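Local coordinates for G-protein alpha subunit Galpha7 (Naegleria fowleri, PDB 6NE6), which probably binds and hydrolyses GTP as the alpha subunit of a heterotrimeric G protein, relaying signals from membrane receptors, at residues K27-F37 and S149-R157; L60-I71 and L109-M119. All coordinates share one frame; numbering follows the deposited sequence. Where two conformers were deposited one is given.

Interaction 1. Residues K27-F37 and S149-R157; sequences KQMRLIYNNGF and SEEDVVRAR. With EDO (1,2-ethanediol), chain I.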
loop_
_atom_site.group_PDB
_atom_site.type_symbol
_atom_site.label_atom_id
_atom_site.label_comp_id
_atom_site.label_asym_id
_atom_site.label_seq_id
_atom_site.Cartn_x
_atom_site.Cartn_y
_atom_site.Cartn_z
ATOM N N LYS A 27 2.955 4.759 -8.289
ATOM C CA LYS A 27 4.285 5.354 -8.203
ATOM C C LYS A 27 5.307 4.539 -8.980
ATOM O O LYS A 27 6.221 5.106 -9.600
ATOM C CB LYS A 27 4.692 5.517 -6.738
ATOM C CG LYS A 27 3.954 6.651 -6.043
ATOM C CD LYS A 27 4.380 6.784 -4.575
ATOM C CE LYS A 27 3.930 5.580 -3.738
ATOM N NZ LYS A 27 3.985 5.892 -2.273
ATOM N N GLN A 28 5.173 3.212 -8.974
ATOM C CA GLN A 28 6.067 2.393 -9.785
ATOM C C GLN A 28 5.850 2.653 -11.267
ATOM O O GLN A 28 6.814 2.681 -12.046
ATOM C CB GLN A 28 5.869 0.913 -9.476
ATOM C CG GLN A 28 6.312 0.521 -8.088
ATOM C CD GLN A 28 7.824 0.363 -7.946
ATOM O OE1 GLN A 28 8.609 1.205 -8.406
ATOM N NE2 GLN A 28 8.239 -0.719 -7.299
ATOM N N MET A 29 4.591 2.850 -11.675
ATOM C CA MET A 29 4.311 3.163 -13.074
ATOM C C MET A 29 4.959 4.482 -13.475
ATOM O O MET A 29 5.496 4.605 -14.585
ATOM C CB MET A 29 2.801 3.210 -13.322
ATOM C CG MET A 29 2.162 1.836 -13.556
ATOM S SD MET A 29 2.614 1.113 -15.144
ATOM C CE MET A 29 1.494 1.988 -16.238
ATOM N N ARG A 30 4.925 5.479 -12.584
ATOM C CA ARG A 30 5.653 6.721 -12.843
ATOM C C ARG A 30 7.122 6.437 -13.134
ATOM O O ARG A 30 7.706 7.012 -14.065
ATOM C CB ARG A 30 5.528 7.682 -11.653
ATOM C CG ARG A 30 4.164 8.353 -11.529
ATOM C CD ARG A 30 4.191 9.497 -10.497
ATOM N NE ARG A 30 5.273 10.448 -10.768
ATOM C CZ ARG A 30 5.558 11.504 -10.003
ATOM N NH1 ARG A 30 4.832 11.774 -8.922
ATOM N NH2 ARG A 30 6.570 12.293 -10.320
ATOM N N LEU A 31 7.744 5.563 -12.333
ATOM C CA LEU A 31 9.162 5.280 -12.520
ATOM C C LEU A 31 9.395 4.500 -13.806
ATOM O O LEU A 31 10.344 4.791 -14.545
ATOM C CB LEU A 31 9.716 4.519 -11.310
ATOM C CG LEU A 31 9.621 5.297 -9.990
ATOM C CD1 LEU A 31 10.175 4.492 -8.813
ATOM C CD2 LEU A 31 10.355 6.634 -10.110
ATOM N N ILE A 32 8.512 3.545 -14.114
ATOM C CA ILE A 32 8.682 2.735 -15.315
ATOM C C ILE A 32 8.661 3.604 -16.562
ATOM O O ILE A 32 9.383 3.333 -17.535
ATOM C CB ILE A 32 7.601 1.638 -15.354
ATOM C CG1 ILE A 32 7.878 0.590 -14.268
ATOM C CG2 ILE A 32 7.560 0.955 -16.718
ATOM C CD1 ILE A 32 6.674 -0.302 -13.993
ATOM N N TYR A 33 7.879 4.684 -16.545
ATOM C CA TYR A 33 7.698 5.540 -17.709
ATOM C C TYR A 33 8.402 6.885 -17.554
ATOM O O TYR A 33 7.963 7.893 -18.108
ATOM C CB TYR A 33 6.205 5.697 -18.003
ATOM C CG TYR A 33 5.670 4.398 -18.559
ATOM C CD1 TYR A 33 4.910 3.538 -17.781
ATOM C CD2 TYR A 33 6.002 3.997 -19.850
ATOM C CE1 TYR A 33 4.458 2.331 -18.288
ATOM C CE2 TYR A 33 5.556 2.798 -20.362
ATOM C CZ TYR A 33 4.781 1.971 -19.578
ATOM O OH TYR A 33 4.336 0.780 -20.089
ATOM N N ASN A 34 9.520 6.905 -16.823
ATOM C CA ASN A 34 10.440 8.046 -16.841
ATOM C C ASN A 34 9.766 9.317 -16.353
ATOM O O ASN A 34 10.037 10.419 -16.844
ATOM C CB ASN A 34 11.026 8.260 -18.234
ATOM C CG ASN A 34 11.779 7.056 -18.724
ATOM O OD1 ASN A 34 12.515 6.426 -17.966
ATOM N ND2 ASN A 34 11.585 6.710 -19.991
ATOM N N ASN A 35 8.898 9.174 -15.357
ATOM C CA ASN A 35 8.169 10.296 -14.789
ATOM C C ASN A 35 8.403 10.342 -13.286
ATOM O O ASN A 35 7.470 10.403 -12.481
ATOM C CB ASN A 35 6.688 10.159 -15.145
ATOM C CG ASN A 35 5.864 11.376 -14.760
ATOM O OD1 ASN A 35 6.378 12.498 -14.660
ATOM N ND2 ASN A 35 4.568 11.161 -14.559
ATOM N N GLY A 36 9.678 10.300 -12.911
ATOM C CA GLY A 36 10.088 10.125 -11.531
ATOM C C GLY A 36 9.954 11.386 -10.696
ATOM O O GLY A 36 9.423 12.413 -11.115
ATOM N N PHE A 37 10.448 11.287 -9.471
ATOM C CA PHE A 37 10.164 12.314 -8.478
ATOM C C PHE A 37 11.140 13.470 -8.592
ATOM O O PHE A 37 12.359 13.278 -8.632
ATOM C CB PHE A 37 10.201 11.678 -7.094
ATOM C CG PHE A 37 9.353 10.452 -7.019
ATOM C CD1 PHE A 37 7.988 10.546 -7.257
ATOM C CD2 PHE A 37 9.908 9.209 -6.768
ATOM C CE1 PHE A 37 7.179 9.410 -7.217
ATOM C CE2 PHE A 37 9.107 8.060 -6.721
ATOM C CZ PHE A 37 7.746 8.168 -6.947
ATOM N N SER A 149 15.070 9.360 -1.161
ATOM C CA SER A 149 15.390 8.581 -2.338
ATOM C C SER A 149 14.118 8.171 -3.064
ATOM O O SER A 149 13.001 8.246 -2.537
ATOM C CB SER A 149 16.174 7.319 -1.968
ATOM O OG SER A 149 15.362 6.427 -1.207
ATOM N N GLU A 150 14.314 7.722 -4.297
ATOM C CA GLU A 150 13.239 7.123 -5.071
ATOM C C GLU A 150 12.512 6.050 -4.268
ATOM O O GLU A 150 11.281 6.063 -4.161
ATOM C CB GLU A 150 13.851 6.546 -6.344
ATOM C CG GLU A 150 12.914 6.290 -7.461
ATOM C CD GLU A 150 13.683 5.984 -8.727
ATOM O OE1 GLU A 150 14.119 4.825 -8.885
ATOM O OE2 GLU A 150 13.899 6.916 -9.532
ATOM N N GLU A 151 13.266 5.117 -3.675
ATOM C CA GLU A 151 12.631 4.035 -2.928
ATOM C C GLU A 151 11.928 4.561 -1.677
ATOM O O GLU A 151 10.848 4.074 -1.313
ATOM C CB GLU A 151 13.668 2.969 -2.561
ATOM C CG GLU A 151 13.068 1.788 -1.806
ATOM C CD GLU A 151 14.058 0.667 -1.574
ATOM O OE1 GLU A 151 15.255 0.866 -1.864
ATOM O OE2 GLU A 151 13.632 -0.413 -1.102
ATOM N N ASP A 152 12.506 5.572 -1.023
ATOM C CA ASP A 152 11.827 6.205 0.113
ATOM C C ASP A 152 10.426 6.670 -0.260
ATOM O O ASP A 152 9.480 6.503 0.517
ATOM C CB ASP A 152 12.614 7.410 0.624
ATOM C CG ASP A 152 13.926 7.039 1.293
ATOM O OD1 ASP A 152 14.231 5.836 1.528
ATOM O OD2 ASP A 152 14.667 7.998 1.586
ATOM N N VAL A 153 10.282 7.269 -1.446
ATOM C CA VAL A 153 8.998 7.834 -1.854
ATOM C C VAL A 153 8.008 6.725 -2.206
ATOM O O VAL A 153 6.832 6.778 -1.828
ATOM C CB VAL A 153 9.186 8.812 -3.028
ATOM C CG1 VAL A 153 7.809 9.284 -3.554
ATOM C CG2 VAL A 153 10.038 10.016 -2.609
ATOM N N VAL A 154 8.467 5.713 -2.935
ATOM C CA VAL A 154 7.613 4.583 -3.301
ATOM C C VAL A 154 7.042 3.924 -2.053
ATOM O O VAL A 154 5.883 3.506 -2.029
ATOM C CB VAL A 154 8.410 3.582 -4.154
ATOM C CG1 VAL A 154 7.624 2.285 -4.392
ATOM C CG2 VAL A 154 8.803 4.218 -5.488
ATOM N N ARG A 155 7.839 3.845 -0.993
ATOM C CA ARG A 155 7.409 3.169 0.224
ATOM C C ARG A 155 6.567 4.040 1.152
ATOM O O ARG A 155 6.031 3.520 2.136
ATOM C CB ARG A 155 8.638 2.655 0.972
ATOM C CG ARG A 155 9.274 1.451 0.309
ATOM C CD ARG A 155 10.327 0.870 1.202
ATOM N NE ARG A 155 11.006 -0.285 0.625
ATOM C CZ ARG A 155 10.732 -1.549 0.935
ATOM N NH1 ARG A 155 9.781 -1.833 1.816
ATOM N NH2 ARG A 155 11.426 -2.527 0.377
ATOM N N ALA A 156 6.433 5.331 0.874
ATOM C CA ALA A 156 5.686 6.236 1.738
ATOM C C ALA A 156 4.221 6.242 1.328
ATOM O O ALA A 156 3.890 6.635 0.205
ATOM C CB ALA A 156 6.252 7.647 1.653
ATOM N N ARG A 157 3.344 5.852 2.248
ATOM C CA ARG A 157 1.912 5.741 1.954
ATOM C C ARG A 157 1.281 7.119 2.128
ATOM O O ARG A 157 0.860 7.499 3.215
ATOM C CB ARG A 157 1.265 4.700 2.860
ATOM C CG ARG A 157 -0.160 4.283 2.453
ATOM C CD ARG A 157 -0.694 3.185 3.351
ATOM N NE ARG A 157 -0.823 3.626 4.736
ATOM C CZ ARG A 157 -1.901 4.228 5.220
ATOM N NH1 ARG A 157 -2.948 4.443 4.424
ATOM N NH2 ARG A 157 -1.932 4.612 6.489
HETATM C C1 EDO I . 12.919 10.328 -15.097
HETATM O O1 EDO I . 12.072 9.641 -14.170
HETATM C C2 EDO I . 12.524 11.797 -15.121
HETATM O O2 EDO I . 12.479 12.292 -13.775
HETATM O O HOH W 1 12.655 9.317 -9.194
#

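Interaction 2. Residues L60-I71 and L109-M119; sequences LIQATKSLNLPI and LWKEPAILQAM. With EDO (1,2-ethanediol), chain J.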
loop_
_atom_site.group_PDB
_atom_site.type_symbol
_atom_site.label_atom_id
_atom_site.label_comp_id
_atom_site.label_asym_id
_atom_site.label_seq_id
_atom_site.Cartn_x
_atom_site.Cartn_y
_atom_site.Cartn_z
ATOM N N LEU A 60 4.779 1.472 18.196
ATOM C CA LEU A 60 5.560 0.437 18.872
ATOM C C LEU A 60 5.660 0.703 20.370
ATOM O O LEU A 60 5.549 -0.226 21.175
ATOM C CB LEU A 60 6.949 0.330 18.236
ATOM C CG LEU A 60 6.907 -0.330 16.849
ATOM C CD1 LEU A 60 8.182 -0.126 16.071
ATOM C CD2 LEU A 60 6.617 -1.828 17.001
ATOM N N ILE A 61 5.864 1.964 20.765
ATOM C CA ILE A 61 5.920 2.281 22.191
ATOM C C ILE A 61 4.601 1.924 22.857
ATOM O O ILE A 61 4.573 1.280 23.913
ATOM C CB ILE A 61 6.270 3.764 22.403
ATOM C CG1 ILE A 61 7.700 4.043 21.962
ATOM C CG2 ILE A 61 6.087 4.156 23.894
ATOM C CD1 ILE A 61 7.993 5.542 21.742
ATOM N N GLN A 62 3.484 2.337 22.260
ATOM C CA GLN A 62 2.177 1.997 22.825
ATOM C C GLN A 62 1.993 0.486 22.893
ATOM O O GLN A 62 1.406 -0.038 23.850
ATOM C CB GLN A 62 1.049 2.622 21.999
ATOM C CG GLN A 62 1.103 4.131 21.897
ATOM C CD GLN A 62 1.452 4.782 23.210
ATOM O OE1 GLN A 62 0.793 4.564 24.230
ATOM N NE2 GLN A 62 2.506 5.582 23.198
ATOM N N ALA A 63 2.494 -0.224 21.881
ATOM C CA ALA A 63 2.376 -1.679 21.847
ATOM C C ALA A 63 3.108 -2.323 23.021
ATOM O O ALA A 63 2.626 -3.313 23.584
ATOM C CB ALA A 63 2.915 -2.211 20.519
ATOM N N THR A 64 4.282 -1.797 23.401
ATOM C CA THR A 64 4.977 -2.381 24.552
ATOM C C THR A 64 4.150 -2.210 25.816
ATOM O O THR A 64 4.182 -3.067 26.710
ATOM C CB THR A 64 6.368 -1.765 24.787
ATOM O OG1 THR A 64 6.243 -0.411 25.270
ATOM C CG2 THR A 64 7.254 -1.828 23.547
ATOM N N LYS A 65 3.399 -1.115 25.902
ATOM C CA LYS A 65 2.524 -0.914 27.050
ATOM C C LYS A 65 1.356 -1.895 27.030
ATOM O O LYS A 65 1.021 -2.485 28.064
ATOM C CB LYS A 65 2.041 0.534 27.075
ATOM C CG LYS A 65 3.165 1.507 27.369
ATOM C CD LYS A 65 2.689 2.941 27.274
ATOM C CE LYS A 65 3.753 3.894 27.777
ATOM N NZ LYS A 65 3.289 5.313 27.755
ATOM N N SER A 66 0.742 -2.108 25.862
ATOM C CA SER A 66 -0.355 -3.069 25.744
ATOM C C SER A 66 0.111 -4.484 26.053
ATOM O O SER A 66 -0.624 -5.277 26.650
ATOM C CB SER A 66 -0.950 -3.029 24.334
ATOM O OG SER A 66 -1.443 -1.749 24.002
ATOM N N LEU A 67 1.325 -4.827 25.621
ATOM C CA LEU A 67 1.889 -6.153 25.844
ATOM C C LEU A 67 2.488 -6.318 27.234
ATOM O O LEU A 67 2.950 -7.420 27.565
ATOM C CB LEU A 67 2.958 -6.449 24.785
ATOM C CG LEU A 67 2.485 -6.551 23.337
ATOM C CD1 LEU A 67 3.692 -6.652 22.404
ATOM C CD2 LEU A 67 1.556 -7.745 23.171
ATOM N N ASN A 68 2.480 -5.264 28.057
ATOM C CA ASN A 68 3.056 -5.307 29.402
ATOM C C ASN A 68 4.540 -5.679 29.357
ATOM O O ASN A 68 5.023 -6.492 30.151
ATOM C CB ASN A 68 2.278 -6.264 30.312
ATOM C CG ASN A 68 2.622 -6.087 31.780
ATOM O OD1 ASN A 68 3.190 -5.068 32.177
ATOM N ND2 ASN A 68 2.282 -7.083 32.594
ATOM N N LEU A 69 5.276 -5.068 28.423
ATOM C CA LEU A 69 6.703 -5.318 28.249
ATOM C C LEU A 69 7.493 -4.108 28.722
ATOM O O LEU A 69 7.559 -3.096 28.009
ATOM C CB LEU A 69 7.028 -5.623 26.786
ATOM C CG LEU A 69 6.497 -6.952 26.257
ATOM C CD1 LEU A 69 6.743 -7.069 24.766
ATOM C CD2 LEU A 69 7.165 -8.090 27.002
ATOM N N PRO A 70 8.102 -4.157 29.902
ATOM C CA PRO A 70 8.844 -2.991 30.389
ATOM C C PRO A 70 10.066 -2.706 29.530
ATOM O O PRO A 70 10.737 -3.613 29.030
ATOM C CB PRO A 70 9.243 -3.391 31.815
ATOM C CG PRO A 70 8.310 -4.485 32.188
ATOM C CD PRO A 70 8.003 -5.215 30.919
ATOM N N ILE A 71 10.338 -1.416 29.354
ATOM C CA ILE A 71 11.521 -1.024 28.611
ATOM C C ILE A 71 12.758 -1.262 29.477
ATOM O O ILE A 71 12.726 -1.134 30.711
ATOM C CB ILE A 71 11.362 0.439 28.155
ATOM C CG1 ILE A 71 10.399 0.472 26.961
ATOM C CG2 ILE A 71 12.694 1.080 27.839
ATOM C CD1 ILE A 71 9.898 1.862 26.586
ATOM N N LEU A 109 16.023 3.683 20.132
ATOM C CA LEU A 109 14.856 2.906 20.554
ATOM C C LEU A 109 14.597 1.707 19.649
ATOM O O LEU A 109 14.014 0.711 20.091
ATOM C CB LEU A 109 13.608 3.787 20.594
ATOM C CG LEU A 109 13.155 4.365 21.928
ATOM C CD1 LEU A 109 11.715 4.854 21.785
ATOM C CD2 LEU A 109 13.264 3.356 23.064
ATOM N N TRP A 110 14.986 1.788 18.376
ATOM C CA TRP A 110 14.812 0.640 17.492
ATOM C C TRP A 110 15.661 -0.559 17.919
ATOM O O TRP A 110 15.414 -1.674 17.441
ATOM C CB TRP A 110 15.130 1.103 16.065
ATOM C CG TRP A 110 15.012 0.117 14.920
ATOM C CD1 TRP A 110 15.945 -0.094 13.954
ATOM C CD2 TRP A 110 13.893 -0.730 14.586
ATOM N NE1 TRP A 110 15.499 -1.029 13.051
ATOM C CE2 TRP A 110 14.243 -1.434 13.413
ATOM C CE3 TRP A 110 12.640 -0.965 15.164
ATOM C CZ2 TRP A 110 13.385 -2.360 12.801
ATOM C CZ3 TRP A 110 11.787 -1.894 14.560
ATOM C CH2 TRP A 110 12.171 -2.577 13.390
ATOM N N LYS A 111 16.625 -0.363 18.836
ATOM C CA LYS A 111 17.411 -1.450 19.422
ATOM C C LYS A 111 16.812 -2.004 20.712
ATOM O O LYS A 111 17.304 -3.024 21.214
ATOM C CB LYS A 111 18.841 -0.969 19.719
ATOM C CG LYS A 111 19.554 -0.322 18.536
ATOM C CD LYS A 111 20.899 0.251 18.997
ATOM C CE LYS A 111 21.371 1.399 18.101
ATOM N NZ LYS A 111 22.526 2.149 18.721
ATOM N N GLU A 112 15.770 -1.370 21.250
ATOM C CA GLU A 112 15.236 -1.747 22.560
ATOM C C GLU A 112 14.487 -3.076 22.468
ATOM O O GLU A 112 13.601 -3.226 21.622
ATOM C CB GLU A 112 14.317 -0.625 23.073
ATOM C CG GLU A 112 13.332 -1.022 24.150
ATOM C CD GLU A 112 14.019 -1.454 25.430
ATOM O OE1 GLU A 112 15.075 -0.877 25.768
ATOM O OE2 GLU A 112 13.510 -2.376 26.097
ATOM N N PRO A 113 14.818 -4.059 23.307
ATOM C CA PRO A 113 14.172 -5.376 23.166
ATOM C C PRO A 113 12.656 -5.337 23.279
ATOM O O PRO A 113 11.975 -6.064 22.541
ATOM C CB PRO A 113 14.814 -6.207 24.290
ATOM C CG PRO A 113 15.556 -5.232 25.161
ATOM C CD PRO A 113 15.923 -4.079 24.274
ATOM N N ALA A 114 12.096 -4.501 24.157
ATOM C CA ALA A 114 10.636 -4.421 24.240
ATOM C C ALA A 114 10.035 -3.959 22.921
ATOM O O ALA A 114 9.012 -4.489 22.474
ATOM C CB ALA A 114 10.206 -3.483 25.367
ATOM N N ILE A 115 10.660 -2.960 22.290
ATOM C CA ILE A 115 10.208 -2.467 20.991
ATOM C C ILE A 115 10.259 -3.582 19.951
ATOM O O ILE A 115 9.327 -3.761 19.159
ATOM C CB ILE A 115 11.070 -1.260 20.567
ATOM C CG1 ILE A 115 10.798 -0.080 21.493
ATOM C CG2 ILE A 115 10.828 -0.890 19.095
ATOM C CD1 ILE A 115 9.369 0.519 21.338
ATOM N N LEU A 116 11.358 -4.336 19.926
ATOM C CA LEU A 116 11.500 -5.388 18.923
ATOM C C LEU A 116 10.532 -6.543 19.175
ATOM O O LEU A 116 10.091 -7.201 18.225
ATOM C CB LEU A 116 12.959 -5.876 18.874
ATOM C CG LEU A 116 13.937 -4.852 18.265
ATOM C CD1 LEU A 116 15.400 -5.312 18.300
ATOM C CD2 LEU A 116 13.524 -4.471 16.835
ATOM N N GLN A 117 10.183 -6.798 20.435
ATOM C CA GLN A 117 9.154 -7.800 20.726
ATOM C C GLN A 117 7.803 -7.345 20.191
ATOM O O GLN A 117 7.027 -8.147 19.651
ATOM C CB GLN A 117 9.079 -8.048 22.236
ATOM C CG GLN A 117 10.237 -8.888 22.825
ATOM C CD GLN A 117 10.141 -10.371 22.473
ATOM O OE1 GLN A 117 9.062 -10.881 22.140
ATOM N NE2 GLN A 117 11.269 -11.067 22.538
ATOM N N ALA A 118 7.499 -6.061 20.350
ATOM C CA ALA A 118 6.269 -5.526 19.776
ATOM C C ALA A 118 6.304 -5.624 18.261
ATOM O O ALA A 118 5.301 -5.977 17.625
ATOM C CB ALA A 118 6.071 -4.075 20.225
ATOM N N MET A 119 7.461 -5.322 17.661
ATOM C CA MET A 119 7.590 -5.396 16.207
ATOM C C MET A 119 7.403 -6.821 15.693
ATOM O O MET A 119 6.865 -7.018 14.591
ATOM C CB MET A 119 8.951 -4.841 15.769
ATOM C CG MET A 119 9.088 -4.672 14.269
ATOM S SD MET A 119 7.891 -3.448 13.677
ATOM C CE MET A 119 8.337 -3.307 11.978
HETATM C C1 EDO J . 6.825 5.479 27.394
HETATM O O1 EDO J . 5.928 6.338 28.111
HETATM C C2 EDO J . 7.614 4.634 28.385
HETATM O O2 EDO J . 6.755 4.201 29.446
HETATM O O HOH W 2 12.996 -4.747 27.581
#

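Interaction 1. Residues K27-F37 and S149-R157
Lys-27 reaches across to the backbone of Val-153 and Val-154 and donates NZ to these two successive carbonyls. The bond to Val-153 O is 3.0 Å long and lies in the carbonyl plane. That to Val-154 O is bent, with NZ well above the carbonyl plane. A turn at chi3 (-68°) in an otherwise extended chain brings the ammonium group to these oxygens, where the helix dipole would probably favour a positive charge. Val-153 O also accepts from Ala-156 N, so this oxygen accepts two hydrogen bonds.

Apolar contacts centre on the two valines. Val-153 CG1 stands over the middle of the Phe-37 ring, 3.5 Å from the centroid and 9° off the ring normal, a CH-pi contact. Val-154 CG2 meets the same ring at its edge and packs against Leu-31 CD1 at 3.6 Å. Leu-31 also lies against the aliphatic part of Glu-150, with Leu-31 CD1 3.5 Å from Glu-150 CG.

One water links the segments, accepting from Phe-37 N and donating to Glu-150 OE2 at 2.7 Å. The guanidinium of Arg-30 lies with one face toward Phe-37 CD1, while NE and NH2 both grip Asn-35 O, bracing the loop that carries the ring.

The helices 22-32 and 150-154 run roughly antiparallel, at 148° for the short segments. Behind the first lie helix 308-326 and strand 163-170, and Gln-28 bonds to Ala-305 O; segment 149-157 rests on helix 131-136, where Tyr-134 touches Ala-156.

Interaction 2. Residues L60-I71 and L109-M119
Leu-60 and Ile-115 cross at about a right angle, Leu-60 CB lying 3.9 Å from Ile-115 CD1. Ile-115 CD1 also sits against the backbone of Leu-60 and Ile-61, its methyl pressed onto the turn of the opposing helix. Further along, Leu-60 CD2 packs on Ala-118 CB and on Met-119 SD, the sulfur at 3.9 Å. Ile-61 CD1 extends this apolar layer to Leu-109 CD1.

Small residues set the closeness of the helices. Ala-63 CB and Ala-118 CB meet at 3.7 Å, and the segment axes approach to 8.5 Å. Thr-64 presents its methyl: CG2 lies 3.4 Å from Ala-114 O, while OG1, at chi1 71°, turns back to donate to Ile-61 O on a lone pair in the carbonyl plane. The hydroxyl is thus satisfied within its own helix, and the methyl faces the partner.

After the Schellman turn at Asn-68, the chain doubles back over helix 113-120. Leu-69 CD1 touches Gln-117 CB at 3.6 Å, and Ala-114 CB packs against the carbonyl oxygens of Leu-69 and Pro-70. Polar links gather at Glu-112, the N-cap, whose OE2 accepts from Ala-114 N; a water donates to both this oxygen and Pro-70 O. Its OE1 is held by Ser-72 and Asn-76. The side chains of Ile-71 and Glu-112 cross at about a right angle, Ile-71 CG2 lying 3.7 Å from Glu-112 OE1.

The segments cross at 90°, the orthogonal packing of a long helix against a short one. Such packing, among helices 39-66, 74-89 and 131-136, matches the all-helical domain inserted in the Ras-like fold of G-protein alpha subunits.

Overall arrangement
The two contacts lie 32 Å apart between centres, with nearest atoms about 10 Å apart, and do not touch. Along the chain, interaction 2 is nested inside the loop closed by interaction 1: helix 22-32 leads into helix 39-66, whose far end enters interaction 2, and the chain returns through helices 113-120 and 131-136 to helix 150-154. The 111 residues between the segments of interaction 1 include 72 in helix and none in strand. Interaction 1 therefore joins the helix after the probable P-loop to the returning end of the helical insertion, whereas interaction 2 packs that insertion internally. Together they reflect the two-domain plan of G-protein alpha subunits, in which nucleotide normally binds between the domains.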